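Local coordinates for imelysin-like protein (Psychrobacter arcticus, PDB 3PF0) that is of unknown function but belongs to the all-helical imelysin (M75 peptidase) family and may be a metalloendopeptidase, at residues A[68-73]-A[198-203]; A[76-81]-A[191-196]; A[117-122]-A[204-209]. One frame throughout, in Å; residues are numbered along the deposited sequence. Where two conformers were deposited one is given.

Overall arrangement
Contacts 1 and 2 follow one another along a single antiparallel helix pair, 48-84 against 183-214, with centres about 11 Å apart. Their closest backbone pairs, A71 with L200 and H78 with S193, are seven residues apart on each helix; the C85-C186 disulfide continues the same spacing. Contact 3 lies about 11 Å from the centre of contact 1 and brings the 117-122 loop onto the next part of helix 183-214. These two meet directly, I203 CD1 lying 3.8 Å from A120 CA. Contacts 2 and 3 are about 21 Å apart between centres and do not touch. Helix 183-214 thus serves all three.

Contact 1. Residues A[68-73]-A[198-203]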
loop_
_atom_site.group_PDB
_atom_site.type_symbol
_atom_site.label_atom_id
_atom_site.label_comp_id
_atom_site.label_asym_id
_atom_site.label_seq_id
_atom_site.Cartn_x
_atom_site.Cartn_y
_atom_site.Cartn_z
ATOM N N ALA A 68 -2.905 -10.480 5.572
ATOM C CA ALA A 68 -3.991 -11.022 6.398
ATOM C C ALA A 68 -4.918 -9.895 6.874
ATOM O O ALA A 68 -6.139 -10.049 6.820
ATOM C CB ALA A 68 -3.428 -11.794 7.591
ATOM N N ASP A 69 -4.331 -8.746 7.275
ATOM C CA ASP A 69 -5.077 -7.582 7.720
ATOM C C ASP A 69 -5.880 -6.967 6.579
ATOM O O ASP A 69 -7.054 -6.682 6.783
ATOM C CB ASP A 69 -4.171 -6.522 8.359
ATOM C CG ASP A 69 -4.971 -5.410 9.011
ATOM O OD1 ASP A 69 -5.933 -5.725 9.756
ATOM O OD2 ASP A 69 -4.653 -4.224 8.763
ATOM N N ALA A 70 -5.283 -6.807 5.378
ATOM C CA ALA A 70 -6.013 -6.285 4.224
ATOM C C ALA A 70 -7.226 -7.202 3.885
ATOM O O ALA A 70 -8.313 -6.692 3.588
ATOM C CB ALA A 70 -5.085 -6.137 3.020
ATOM N N ALA A 71 -7.040 -8.535 3.968
ATOM C CA ALA A 71 -8.106 -9.519 3.707
ATOM C C ALA A 71 -9.233 -9.403 4.762
ATOM O O ALA A 71 -10.411 -9.419 4.406
ATOM C CB ALA A 71 -7.535 -10.935 3.692
ATOM N N LYS A 72 -8.852 -9.242 6.040
ATOM C CA LYS A 72 -9.749 -9.078 7.194
ATOM C C LYS A 72 -10.628 -7.807 7.015
ATOM O O LYS A 72 -11.848 -7.872 7.175
ATOM C CB LYS A 72 -8.890 -8.998 8.472
ATOM C CG LYS A 72 -9.606 -8.723 9.793
ATOM C CD LYS A 72 -8.553 -8.561 10.891
ATOM C CE LYS A 72 -9.087 -8.057 12.208
ATOM N NZ LYS A 72 -8.070 -8.165 13.291
ATOM N N GLN A 73 -10.001 -6.686 6.632
ATOM C CA GLN A 73 -10.671 -5.405 6.419
ATOM C C GLN A 73 -11.629 -5.447 5.223
ATOM O O GLN A 73 -12.670 -4.785 5.272
ATOM C CB GLN A 73 -9.653 -4.265 6.266
ATOM C CG GLN A 73 -8.781 -4.000 7.503
ATOM C CD GLN A 73 -9.466 -4.130 8.847
ATOM O OE1 GLN A 73 -10.630 -3.753 9.053
ATOM N NE2 GLN A 73 -8.733 -4.645 9.809
ATOM N N THR A 198 -11.409 -12.304 -1.893
ATOM C CA THR A 198 -10.928 -13.545 -2.516
ATOM C C THR A 198 -9.474 -13.388 -3.002
ATOM O O THR A 198 -8.665 -14.277 -2.768
ATOM C CB THR A 198 -11.857 -13.952 -3.672
ATOM O OG1 THR A 198 -13.171 -14.160 -3.157
ATOM C CG2 THR A 198 -11.378 -15.216 -4.410
ATOM N N ARG A 199 -9.151 -12.261 -3.663
ATOM C CA ARG A 199 -7.808 -12.009 -4.192
ATOM C C ARG A 199 -6.781 -11.854 -3.069
ATOM O O ARG A 199 -5.687 -12.403 -3.172
ATOM C CB ARG A 199 -7.798 -10.768 -5.100
ATOM C CG ARG A 199 -8.477 -11.010 -6.438
ATOM C CD ARG A 199 -8.532 -9.745 -7.283
ATOM N NE ARG A 199 -9.269 -9.976 -8.529
ATOM C CZ ARG A 199 -8.733 -10.474 -9.639
ATOM N NH1 ARG A 199 -7.440 -10.780 -9.684
ATOM N NH2 ARG A 199 -9.478 -10.653 -10.719
ATOM N N LEU A 200 -7.140 -11.123 -2.001
ATOM C CA LEU A 200 -6.269 -10.877 -0.851
ATOM C C LEU A 200 -5.989 -12.149 -0.049
ATOM O O LEU A 200 -4.855 -12.337 0.408
ATOM C CB LEU A 200 -6.868 -9.792 0.067
ATOM C CG LEU A 200 -6.960 -8.384 -0.542
ATOM C CD1 LEU A 200 -7.823 -7.470 0.309
ATOM C CD2 LEU A 200 -5.605 -7.786 -0.731
ATOM N N LYS A 201 -7.003 -13.021 0.119
ATOM C CA LYS A 201 -6.827 -14.279 0.849
ATOM C C LYS A 201 -5.955 -15.228 0.050
ATOM O O LYS A 201 -5.150 -15.951 0.635
ATOM C CB LYS A 201 -8.172 -14.929 1.183
ATOM C CG LYS A 201 -8.666 -14.537 2.570
ATOM C CD LYS A 201 -10.141 -14.857 2.770
ATOM C CE LYS A 201 -11.011 -13.639 2.583
ATOM N NZ LYS A 201 -12.305 -13.970 1.924
ATOM N N ASP A 202 -6.068 -15.186 -1.284
ATOM C CA ASP A 202 -5.259 -16.025 -2.161
ATOM C C ASP A 202 -3.785 -15.630 -2.072
ATOM O O ASP A 202 -2.936 -16.513 -2.082
ATOM C CB ASP A 202 -5.767 -15.952 -3.608
ATOM C CG ASP A 202 -7.042 -16.745 -3.882
ATOM O OD1 ASP A 202 -7.746 -17.120 -2.898
ATOM O OD2 ASP A 202 -7.349 -16.979 -5.076
ATOM N N ILE A 203 -3.488 -14.310 -1.944
ATOM C CA ILE A 203 -2.124 -13.781 -1.808
ATOM C C ILE A 203 -1.566 -14.184 -0.439
ATOM O O ILE A 203 -0.431 -14.667 -0.378
ATOM C CB ILE A 203 -2.066 -12.249 -2.054
ATOM C CG1 ILE A 203 -2.389 -11.938 -3.534
ATOM C CG2 ILE A 203 -0.690 -11.653 -1.667
ATOM C CD1 ILE A 203 -2.933 -10.614 -3.752
#
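A71 and L200 face each other across this helix pair without a polar bond between them; the shortest side-chain hydrogen bond runs instead along the 68-73 helix, from Q73 NE2 to D69 OD1 at 3.0 Å. It is nearly straight and lies in the Q73 amide plane, but reaches the syn side of the carboxylate 34° out of that group's plane. D69 and Q73 pack on helix 92-112, so the polar pair serves a different neighbour from the two alanines.

On the 68-73 side the contact is made by two alanine methyls, which meet L200 and the inner part of K201. A71 CB sits 3.9 Å from L200 CB, where the backbones come closest, and A70 offers its own methyl to both branches of the leucine, A70 CB lying 4.1 Å from L200 CD1. L200 CD1 also lies 3.4 Å from A70 O, a van der Waals approach to the helix backbone. With CG turned anti to its carbonyl carbon (chi1 -66°), L200 carries its branches alongside A70 and onward to W109 and I129, joining this pair to two further helices. K201 closes the partly exposed border: K201 CG rests 3.9 Å from A71 CB, and the chain then bends at its last two torsions so that NZ forms a salt bridge with D75, one turn beyond A71. An apolar seam is thereby flanked by a charge pair linking the same two helices. The segment axes approach to 8.5 Å, at 157° between their directions: close, nearly antiparallel packing characteristic of an all-helical bundle in which alanines let the backbones draw together.

Contact 2. Residues A[76-81]-A[191-196]; sequences LLHDLA and SASSAL
H78 leans across the gap to S193 and S194, meeting the opposing helix through CB and the CG-ND1-CE1 side of its ring. H78 CB comes first, 3.5 Å from S193 OG, which also lies 3.3 Å from H78 CA. Because CG is anti to the backbone N (chi1 175°), the imidazole swings toward the 191-196 helix, with S193 OG at its edge. That oxygen runs on past the next two atoms, S193 OG lying 4.0 Å from H78 CG and 3.6 Å from H78 ND1. S194 CB then takes over, 3.5 Å from H78 ND1 and 3.8 Å from H78 CE1. Neither serine hydroxyl bonds to the ring: ND1 is hydrogen-bonded to the carbonyl of M190, one turn before S194, a bond that probably helps to orient the ring. S193 OG, too, turns back to its own helix, bonding to V189 O. Its hydroxyl can therefore pack against H78 while being satisfied elsewhere.

On the more buried flank, L77 CD2 touches S193 CB at 4.1 Å, its side chain continuing toward L105 and L171. S74 OG adds a hydrogen bond to S193 O. The segment axes pass 8.5 Å apart at 151°. Small serines permit this close antiparallel approach, and the H78 bond to M190 O ties helix 48-84 to helix 183-214 within the bundle.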
loop_
_atom_site.group_PDB
_atom_site.type_symbol
_atom_site.label_atom_id
_atom_site.label_comp_id
_atom_site.label_asym_id
_atom_site.label_seq_id
_atom_site.Cartn_x
_atom_site.Cartn_y
_atom_site.Cartn_z
ATOM N N LEU A 76 -14.640 -7.396 6.464
ATOM C CA LEU A 76 -15.505 -6.550 7.293
ATOM C C LEU A 76 -16.291 -5.561 6.413
ATOM O O LEU A 76 -17.474 -5.341 6.685
ATOM C CB LEU A 76 -14.752 -5.818 8.425
ATOM C CG LEU A 76 -15.610 -4.863 9.337
ATOM C CD1 LEU A 76 -16.845 -5.566 9.943
ATOM C CD2 LEU A 76 -14.771 -4.224 10.409
ATOM N N LEU A 77 -15.670 -5.024 5.334
ATOM C CA LEU A 77 -16.363 -4.122 4.417
ATOM C C LEU A 77 -17.499 -4.872 3.731
ATOM O O LEU A 77 -18.618 -4.362 3.694
ATOM C CB LEU A 77 -15.408 -3.490 3.370
ATOM C CG LEU A 77 -16.043 -2.475 2.373
ATOM C CD1 LEU A 77 -16.678 -1.264 3.102
ATOM C CD2 LEU A 77 -15.039 -2.017 1.332
ATOM N N HIS A 78 -17.215 -6.101 3.216
ATOM C CA HIS A 78 -18.218 -6.934 2.561
ATOM C C HIS A 78 -19.387 -7.237 3.513
ATOM O O HIS A 78 -20.545 -7.069 3.133
ATOM C CB HIS A 78 -17.620 -8.259 2.016
ATOM C CG HIS A 78 -18.684 -9.151 1.452
ATOM N ND1 HIS A 78 -19.155 -8.979 0.152
ATOM C CD2 HIS A 78 -19.456 -10.074 2.075
ATOM C CE1 HIS A 78 -20.152 -9.842 0.014
ATOM N NE2 HIS A 78 -20.368 -10.526 1.143
ATOM N N ASP A 79 -19.085 -7.703 4.722
ATOM C CA ASP A 79 -20.102 -8.097 5.691
ATOM C C ASP A 79 -20.997 -6.915 6.095
ATOM O O ASP A 79 -22.217 -7.103 6.185
ATOM C CB ASP A 79 -19.482 -8.751 6.920
ATOM C CG ASP A 79 -20.499 -9.554 7.695
ATOM O OD1 ASP A 79 -20.858 -10.649 7.236
ATOM O OD2 ASP A 79 -21.013 -9.040 8.696
ATOM N N LEU A 80 -20.406 -5.704 6.277
ATOM C CA LEU A 80 -21.174 -4.508 6.613
ATOM C C LEU A 80 -22.097 -4.117 5.472
ATOM O O LEU A 80 -23.271 -3.823 5.728
ATOM C CB LEU A 80 -20.271 -3.326 7.007
ATOM C CG LEU A 80 -19.729 -3.375 8.428
ATOM C CD1 LEU A 80 -18.787 -2.227 8.679
ATOM C CD2 LEU A 80 -20.858 -3.383 9.463
ATOM N N ALA A 81 -21.588 -4.163 4.210
ATOM C CA ALA A 81 -22.362 -3.879 2.995
ATOM C C ALA A 81 -23.495 -4.899 2.837
ATOM O O ALA A 81 -24.625 -4.510 2.581
ATOM C CB ALA A 81 -21.451 -3.901 1.767
ATOM N N SER A 191 -20.214 -7.042 -4.413
ATOM C CA SER A 191 -19.451 -7.812 -5.416
ATOM C C SER A 191 -17.974 -7.434 -5.421
ATOM O O SER A 191 -17.131 -8.326 -5.417
ATOM C CB SER A 191 -20.021 -7.599 -6.815
ATOM O OG SER A 191 -21.314 -8.163 -6.902
ATOM N N ALA A 192 -17.661 -6.118 -5.428
ATOM C CA ALA A 192 -16.279 -5.657 -5.472
ATOM C C ALA A 192 -15.523 -5.975 -4.195
ATOM O O ALA A 192 -14.400 -6.432 -4.293
ATOM C CB ALA A 192 -16.215 -4.167 -5.787
ATOM N N SER A 193 -16.123 -5.785 -3.009
ATOM C CA SER A 193 -15.453 -6.102 -1.741
ATOM C C SER A 193 -15.259 -7.640 -1.593
ATOM O O SER A 193 -14.195 -8.086 -1.141
ATOM C CB SER A 193 -16.198 -5.495 -0.552
ATOM O OG SER A 193 -17.569 -5.851 -0.539
ATOM N N SER A 194 -16.226 -8.442 -2.078
ATOM C CA SER A 194 -16.127 -9.909 -2.087
ATOM C C SER A 194 -15.011 -10.379 -3.033
ATOM O O SER A 194 -14.214 -11.241 -2.649
ATOM C CB SER A 194 -17.451 -10.541 -2.503
ATOM O OG SER A 194 -17.342 -11.946 -2.684
ATOM N N ALA A 195 -14.950 -9.817 -4.269
ATOM C CA ALA A 195 -13.908 -10.174 -5.235
ATOM C C ALA A 195 -12.541 -9.779 -4.692
ATOM O O ALA A 195 -11.586 -10.535 -4.838
ATOM C CB ALA A 195 -14.168 -9.506 -6.579
ATOM N N LEU A 196 -12.472 -8.624 -3.998
ATOM C CA LEU A 196 -11.252 -8.119 -3.372
ATOM C C LEU A 196 -10.795 -9.070 -2.257
ATOM O O LEU A 196 -9.630 -9.463 -2.247
ATOM C CB LEU A 196 -11.491 -6.706 -2.835
ATOM C CG LEU A 196 -10.295 -5.918 -2.339
ATOM C CD1 LEU A 196 -9.182 -5.920 -3.350
ATOM C CD2 LEU A 196 -10.703 -4.492 -2.069
#

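Contact 3. Residues A[117-122]-A[204-209]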
loop_
_atom_site.group_PDB
_atom_site.type_symbol
_atom_site.label_atom_id
_atom_site.label_comp_id
_atom_site.label_asym_id
_atom_site.label_seq_id
_atom_site.Cartn_x
_atom_site.Cartn_y
_atom_site.Cartn_z
ATOM N N PHE A 117 6.535 -7.420 -5.173
ATOM C CA PHE A 117 6.877 -8.633 -5.904
ATOM C C PHE A 117 6.057 -9.809 -5.405
ATOM O O PHE A 117 5.373 -9.699 -4.391
ATOM C CB PHE A 117 8.390 -8.915 -5.743
ATOM C CG PHE A 117 8.845 -9.129 -4.316
ATOM C CD1 PHE A 117 9.152 -8.048 -3.495
ATOM C CD2 PHE A 117 9.002 -10.415 -3.803
ATOM C CE1 PHE A 117 9.560 -8.247 -2.171
ATOM C CE2 PHE A 117 9.416 -10.614 -2.481
ATOM C CZ PHE A 117 9.703 -9.530 -1.678
ATOM N N GLY A 118 6.152 -10.926 -6.111
ATOM C CA GLY A 118 5.499 -12.169 -5.728
ATOM C C GLY A 118 4.015 -12.299 -6.006
ATOM O O GLY A 118 3.523 -11.803 -7.018
ATOM N N PRO A 119 3.296 -13.041 -5.130
ATOM C CA PRO A 119 1.864 -13.323 -5.354
ATOM C C PRO A 119 0.973 -12.122 -5.689
ATOM O O PRO A 119 0.054 -12.286 -6.494
ATOM C CB PRO A 119 1.417 -13.933 -4.025
ATOM C CG PRO A 119 2.629 -14.514 -3.452
ATOM C CD PRO A 119 3.789 -13.716 -3.912
ATOM N N ALA A 120 1.219 -10.939 -5.083
ATOM C CA ALA A 120 0.394 -9.755 -5.348
ATOM C C ALA A 120 0.504 -9.289 -6.822
ATOM O O ALA A 120 -0.433 -8.678 -7.334
ATOM C CB ALA A 120 0.770 -8.622 -4.404
ATOM N N THR A 121 1.609 -9.643 -7.514
ATOM C CA THR A 121 1.834 -9.271 -8.912
ATOM C C THR A 121 1.383 -10.376 -9.882
ATOM O O THR A 121 1.332 -10.126 -11.086
ATOM C CB THR A 121 3.314 -8.918 -9.166
ATOM O OG1 THR A 121 4.107 -10.097 -9.040
ATOM C CG2 THR A 121 3.839 -7.832 -8.245
ATOM N N ALA A 122 1.080 -11.590 -9.380
ATOM C CA ALA A 122 0.652 -12.711 -10.226
ATOM C C ALA A 122 -0.678 -12.378 -10.919
ATOM O O ALA A 122 -1.605 -11.877 -10.272
ATOM C CB ALA A 122 0.530 -13.993 -9.406
ATOM N N GLU A 204 -2.371 -14.018 0.641
ATOM C CA GLU A 204 -2.020 -14.423 2.005
ATOM C C GLU A 204 -1.674 -15.936 2.061
ATOM O O GLU A 204 -0.650 -16.298 2.645
ATOM C CB GLU A 204 -3.172 -14.107 2.976
ATOM C CG GLU A 204 -2.864 -14.460 4.423
ATOM C CD GLU A 204 -4.043 -14.638 5.359
ATOM O OE1 GLU A 204 -5.181 -14.266 4.988
ATOM O OE2 GLU A 204 -3.817 -15.138 6.484
ATOM N N LYS A 205 -2.513 -16.796 1.436
ATOM C CA LYS A 205 -2.316 -18.259 1.406
ATOM C C LYS A 205 -1.044 -18.644 0.643
ATOM O O LYS A 205 -0.352 -19.577 1.048
ATOM C CB LYS A 205 -3.524 -18.980 0.787
ATOM C CG LYS A 205 -4.699 -19.160 1.743
ATOM C CD LYS A 205 -5.686 -20.202 1.222
ATOM N N ASN A 206 -0.737 -17.905 -0.443
ATOM C CA ASN A 206 0.432 -18.097 -1.304
ATOM C C ASN A 206 1.736 -17.795 -0.546
ATOM O O ASN A 206 2.685 -18.570 -0.645
ATOM C CB ASN A 206 0.308 -17.198 -2.546
ATOM C CG ASN A 206 1.106 -17.639 -3.753
ATOM O OD1 ASN A 206 2.238 -18.103 -3.654
ATOM N ND2 ASN A 206 0.576 -17.372 -4.938
ATOM N N TRP A 207 1.778 -16.670 0.194
ATOM C CA TRP A 207 2.923 -16.277 1.013
ATOM C C TRP A 207 3.148 -17.284 2.152
ATOM O O TRP A 207 4.300 -17.622 2.417
ATOM C CB TRP A 207 2.732 -14.859 1.572
ATOM C CG TRP A 207 3.420 -13.822 0.735
ATOM C CD1 TRP A 207 2.854 -13.043 -0.232
ATOM C CD2 TRP A 207 4.832 -13.572 0.677
ATOM N NE1 TRP A 207 3.820 -12.296 -0.864
ATOM C CE2 TRP A 207 5.042 -12.587 -0.312
ATOM C CE3 TRP A 207 5.943 -14.072 1.383
ATOM C CZ2 TRP A 207 6.312 -12.060 -0.587
ATOM C CZ3 TRP A 207 7.203 -13.568 1.093
ATOM C CH2 TRP A 207 7.378 -12.568 0.124
ATOM N N GLN A 208 2.053 -17.771 2.802
ATOM C CA GLN A 208 2.125 -18.753 3.893
ATOM C C GLN A 208 2.719 -20.066 3.397
ATOM O O GLN A 208 3.478 -20.712 4.119
ATOM C CB GLN A 208 0.741 -19.002 4.517
ATOM C CG GLN A 208 0.312 -17.899 5.485
ATOM C CD GLN A 208 -1.131 -17.971 5.931
ATOM O OE1 GLN A 208 -2.018 -18.488 5.236
ATOM N NE2 GLN A 208 -1.407 -17.387 7.085
ATOM N N GLN A 209 2.397 -20.438 2.152
ATOM C CA GLN A 209 2.869 -21.657 1.514
ATOM C C GLN A 209 4.285 -21.532 0.952
ATOM O O GLN A 209 5.091 -22.437 1.168
ATOM C CB GLN A 209 1.900 -22.032 0.371
ATOM C CG GLN A 209 2.239 -23.322 -0.370
ATOM C CD GLN A 209 2.039 -24.556 0.472
ATOM O OE1 GLN A 209 0.959 -24.806 1.012
ATOM N NE2 GLN A 209 3.068 -25.379 0.560
HETATM O O HOH W 1 3.221 -10.350 -2.867
#
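P119 fits against both N206 and W207, and it is the centre of the tightly packed part of this contact. P119 CD approaches W207 NE1 to 3.4 Å and P119 CG comes within 3.5 Å of W207 CD1, the two side chains crossing at about a right angle, with P119 CD approaching the ring obliquely. Behind it, F117 reaches the far end of the same indole: F117 CE2 lies 3.8 Å from W207 CH2, in the plane of the tryptophan and at its edge. The two six-membered rings are inclined at 69°, an oblique pairing. F117 CG takes the position between the backbone N and the carbonyl carbon (chi1 60°), which brings the ring round toward W207. Y67, V63 and I64 of helix 48-84 pack on the tryptophan as well.

Toward the outside the fit is less enclosed. N206 is partly exposed and lays CB and its amide along P119 CB and CG, the side chains crossing obliquely, with N206 CG 3.5 Å from P119 CG; OD1 is bonded to N210, so the amide's touch on the proline is simply packing.

Polar groups on the inner side are joined by one water. It donates to F117 O at 2.7 Å and accepts from A120 N at 3.0 Å and from W207 NE1 at 2.9 Å, lying in the indole plane. Within the loop, G118 O receives both T121 N and T121 OG1, the hydroxyl arriving on a lone pair in the carbonyl plane, with a C=O...O angle of 141°. These bonds probably help to hold the turn that presents P119. The chemistry implies a contact that is largely apolar packing, supplemented by a water that spans segments sharing no direct hydrogen bond and satisfies the buried indole N-H.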